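Local coordinates for lactococcal prophage ps3 protein 05 (PDB 3G8W) that is probably a GNAT-family acetyltransferase, likely to transfer an acetyl group from acetyl-coenzyme A to an acceptor not yet identified, at residues C81-L86 with N114-I120. Residues are numbered along the deposited sequence; the frame is centred on the assembly and turned at random.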
ATOM      1  N   CYS B  81       3.956  -6.381  -8.479  1.00 45.76           N
ATOM      2  CA  CYS B  81       4.568  -5.488  -9.465  1.00 46.04           C
ATOM      3  C   CYS B  81       3.737  -5.170 -10.665  1.00 44.74           C
ATOM      4  O   CYS B  81       4.062  -4.241 -11.392  1.00 44.38           O
ATOM      5  CB  CYS B  81       5.871  -6.061  -9.972  1.00 47.91           C
ATOM      6  SG  CYS B  81       7.127  -5.757  -8.798  1.00 53.76           S
ATOM      7  N   HIS B  82       2.670  -5.925 -10.891  1.00 43.15           N
ATOM      8  CA  HIS B  82       1.811  -5.611 -12.013  1.00 41.62           C
ATOM      9  C   HIS B  82       0.888  -4.435 -11.689  1.00 40.74           C
ATOM     10  O   HIS B  82       0.127  -4.013 -12.528  1.00 41.06           O
ATOM     11  CB  HIS B  82       1.024  -6.840 -12.424  1.00 40.75           C
ATOM     12  CG  HIS B  82       0.088  -7.302 -11.371  1.00 41.22           C
ATOM     13  ND1 HIS B  82       0.525  -7.743 -10.143  1.00 41.66           N
ATOM     14  CD2 HIS B  82      -1.263  -7.329 -11.324  1.00 41.22           C
ATOM     15  CE1 HIS B  82      -0.517  -8.059  -9.397  1.00 41.07           C
ATOM     16  NE2 HIS B  82      -1.614  -7.814 -10.087  1.00 41.43           N
ATOM     17  N   LYS B  83       0.962  -3.893 -10.480  1.00 41.29           N
ATOM     18  CA  LYS B  83       0.008  -2.847 -10.039  1.00 41.92           C
ATOM     19  C   LYS B  83       0.673  -1.567  -9.609  1.00 43.07           C
ATOM     20  O   LYS B  83       1.845  -1.560  -9.226  1.00 44.52           O
ATOM     21  CB  LYS B  83      -0.793  -3.322  -8.842  1.00 40.59           C
ATOM     22  CG  LYS B  83      -1.809  -4.336  -9.126  1.00 38.99           C
ATOM     23  CD  LYS B  83      -1.818  -5.333  -8.027  1.00 38.70           C
ATOM     24  CE  LYS B  83      -2.234  -4.746  -6.687  1.00 38.22           C
ATOM     25  NZ  LYS B  83      -2.450  -5.801  -5.623  1.00 37.64           N
ATOM     26  N   ALA B  84      -0.081  -0.479  -9.620  1.00 43.82           N
ATOM     27  CA  ALA B  84       0.503   0.796  -9.229  1.00 45.64           C
ATOM     28  C   ALA B  84      -0.561   1.758  -8.797  1.00 45.37           C
ATOM     29  O   ALA B  84      -1.692   1.644  -9.229  1.00 45.48           O
ATOM     30  CB  ALA B  84       1.348   1.398 -10.391  1.00 45.72           C
ATOM     31  N   ILE B  85      -0.174   2.710  -7.962  1.00 46.30           N
ATOM     32  CA  ILE B  85      -1.087   3.688  -7.418  1.00 48.47           C
ATOM     33  C   ILE B  85      -0.706   5.021  -7.994  1.00 48.56           C
ATOM     34  O   ILE B  85       0.486   5.331  -8.097  1.00 49.21           O
ATOM     35  CB  ILE B  85      -0.892   3.840  -5.895  1.00 50.60           C
ATOM     36  CG1 ILE B  85      -0.992   2.495  -5.164  1.00 51.39           C
ATOM     37  CG2 ILE B  85      -1.927   4.753  -5.334  1.00 51.66           C
ATOM     38  CD1 ILE B  85      -2.299   1.760  -5.366  1.00 51.04           C
ATOM     39  N   LEU B  86      -1.718   5.804  -8.363  1.00 48.07           N
ATOM     40  CA  LEU B  86      -1.557   7.207  -8.744  1.00 46.89           C
ATOM     41  C   LEU B  86      -1.860   8.074  -7.542  1.00 47.76           C
ATOM     42  O   LEU B  86      -2.880   7.900  -6.901  1.00 50.46           O
ATOM     43  CB  LEU B  86      -2.531   7.541  -9.852  1.00 45.51           C
ATOM     44  CG  LEU B  86      -2.223   7.040 -11.246  1.00 44.91           C
ATOM     45  CD1 LEU B  86      -3.390   7.282 -12.120  1.00 44.88           C
ATOM     46  CD2 LEU B  86      -1.057   7.845 -11.781  1.00 46.24           C
ATOM     47  N   ASN B 114       5.013  -2.642 -18.158  1.00 46.26           N
ATOM     48  CA  ASN B 114       4.169  -3.818 -17.913  1.00 46.01           C
ATOM     49  C   ASN B 114       3.279  -3.757 -16.653  1.00 45.88           C
ATOM     50  O   ASN B 114       2.813  -4.782 -16.158  1.00 46.32           O
ATOM     51  CB  ASN B 114       5.014  -5.089 -17.901  1.00 46.06           C
ATOM     52  CG  ASN B 114       5.860  -5.229 -19.136  1.00 46.03           C
ATOM     53  OD1 ASN B 114       5.380  -5.047 -20.258  1.00 45.80           O
ATOM     54  ND2 ASN B 114       7.139  -5.537 -18.938  1.00 46.26           N
ATOM     55  N   ILE B 115       3.046  -2.557 -16.139  1.00 44.51           N
ATOM     56  CA  ILE B 115       2.065  -2.381 -15.091  1.00 43.51           C
ATOM     57  C   ILE B 115       0.671  -2.652 -15.662  1.00 43.10           C
ATOM     58  O   ILE B 115       0.223  -1.982 -16.579  1.00 42.88           O
ATOM     59  CB  ILE B 115       2.191  -0.979 -14.443  1.00 43.36           C
ATOM     60  CG1 ILE B 115       3.560  -0.873 -13.729  1.00 43.49           C
ATOM     61  CG2 ILE B 115       0.987  -0.682 -13.513  1.00 41.77           C
ATOM     62  CD1 ILE B 115       4.135   0.559 -13.551  1.00 43.38           C
ATOM     63  N   GLU B 116       0.015  -3.668 -15.127  1.00 42.98           N
ATOM     64  CA  GLU B 116      -1.272  -4.107 -15.630  1.00 43.12           C
ATOM     65  C   GLU B 116      -2.456  -3.312 -15.141  1.00 43.53           C
ATOM     66  O   GLU B 116      -3.448  -3.169 -15.856  1.00 43.79           O
ATOM     67  CB  GLU B 116      -1.481  -5.564 -15.278  1.00 43.52           C
ATOM     68  CG  GLU B 116      -1.382  -6.461 -16.451  1.00 45.11           C
ATOM     69  CD  GLU B 116      -0.632  -7.703 -16.133  1.00 46.12           C
ATOM     70  OE1 GLU B 116      -1.174  -8.554 -15.399  1.00 46.93           O
ATOM     71  OE2 GLU B 116       0.511  -7.828 -16.610  1.00 47.84           O
ATOM     72  N   THR B 117      -2.397  -2.824 -13.908  1.00 44.26           N
ATOM     73  CA  THR B 117      -3.526  -2.087 -13.414  1.00 45.06           C
ATOM     74  C   THR B 117      -3.138  -0.841 -12.599  1.00 45.27           C
ATOM     75  O   THR B 117      -2.129  -0.839 -11.890  1.00 45.20           O
ATOM     76  CB  THR B 117      -4.547  -3.014 -12.678  1.00 46.32           C
ATOM     77  OG1 THR B 117      -4.245  -3.109 -11.290  1.00 46.84           O
ATOM     78  CG2 THR B 117      -4.633  -4.421 -13.302  1.00 46.09           C
ATOM     79  N   LEU B 118      -3.941   0.219 -12.727  1.00 45.48           N
ATOM     80  CA  LEU B 118      -3.738   1.450 -11.968  1.00 46.16           C
ATOM     81  C   LEU B 118      -4.879   1.660 -10.996  1.00 47.34           C
ATOM     82  O   LEU B 118      -6.048   1.424 -11.345  1.00 47.67           O
ATOM     83  CB  LEU B 118      -3.635   2.662 -12.884  1.00 45.81           C
ATOM     84  CG  LEU B 118      -2.445   2.655 -13.848  1.00 46.94           C
ATOM     85  CD1 LEU B 118      -2.471   3.881 -14.767  1.00 47.36           C
ATOM     86  CD2 LEU B 118      -1.115   2.563 -13.124  1.00 46.17           C
HETATM   87  N   MSE B 119      -4.527   2.089  -9.782  1.00 46.92           N
HETATM   88  CA  MSE B 119      -5.488   2.482  -8.782  1.00 48.22           C
HETATM   89  C   MSE B 119      -5.245   3.895  -8.252  1.00 47.79           C
HETATM   90  O   MSE B 119      -4.111   4.377  -8.164  1.00 48.60           O
HETATM   91  CB  MSE B 119      -5.477   1.506  -7.615  1.00 50.42           C
HETATM   92  CG  MSE B 119      -6.280   0.246  -7.809  1.00 53.69           C
HETATM   93 SE   MSE B 119      -5.413  -1.169  -6.795  0.50 58.08          SE
HETATM   94  CE  MSE B 119      -5.974  -0.815  -4.990  1.00 59.17           C
ATOM     95  N   ILE B 120      -6.330   4.543  -7.867  1.00 46.63           N
ATOM     96  CA  ILE B 120      -6.277   5.833  -7.212  1.00 45.29           C
ATOM     97  C   ILE B 120      -7.350   5.857  -6.140  1.00 45.33           C
ATOM     98  O   ILE B 120      -8.448   5.340  -6.335  1.00 44.74           O
ATOM     99  CB  ILE B 120      -6.416   7.016  -8.225  1.00 44.79           C
ATOM    100  CG1 ILE B 120      -6.167   8.355  -7.541  1.00 44.94           C
ATOM    101  CG2 ILE B 120      -7.733   6.970  -9.048  1.00 42.33           C
ATOM    102  CD1 ILE B 120      -5.505   9.368  -8.496  1.00 45.46           C
TER
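The methyl of A84 rests between I115, in the loop before the neighbouring strand, and L118 on it, its CB 3.8 Å from I115 CG2 and 3.9 Å from L118 CD2. This apolar centre belongs to a beta-alpha-beta crossover of the GNAT fold, in which helix 96-112 joins the parallel strands 83-91 and 117-123. In GNAT enzymes these strands usually part toward their C-terminal ends to admit acetyl-coenzyme A; this contact is their paired beginning. The helix covers the face carrying A84 and L118, with I107 and A110 against L118. Further along, L86 CB meets I120 CD1 at 3.7 Å; I120 reaches there because its CG1 stands opposite the backbone N (chi1 -172°), sending the chain over L86 O.

On the other face of the sheet, I85 and M119, a selenomethionine, lie at a slant to one another, I85 CD1 3.9 Å from M119 CB, and W159 of strand 153-163 touches both. Beside them, K83 and T117 run side by side in the same direction, while K83 CG also sits over one face of the H82 ring, toward its rim.

Between the faces runs the parallel ladder: M119 N donates to A84 O and L86 N to M119 O, both fairly straight, whereas A84 N to T117 O is weak. At the polar edge, side chains turn to the second subunit, where K83 NZ forms a salt bridge with E144 and a hydrogen bond with A147 O, H82 NE2 bonds N146 O, and E116 OE2 forms a salt bridge with K149 and OE1 a hydrogen bond with Y154 OH. At the start of both strands, H82 O accepts two backbone bonds: T117 N approaches nearly in line with the carbonyl, at 3.1 Å, and E116 N, at 2.6 Å, is tilted 22° from the carbonyl plane.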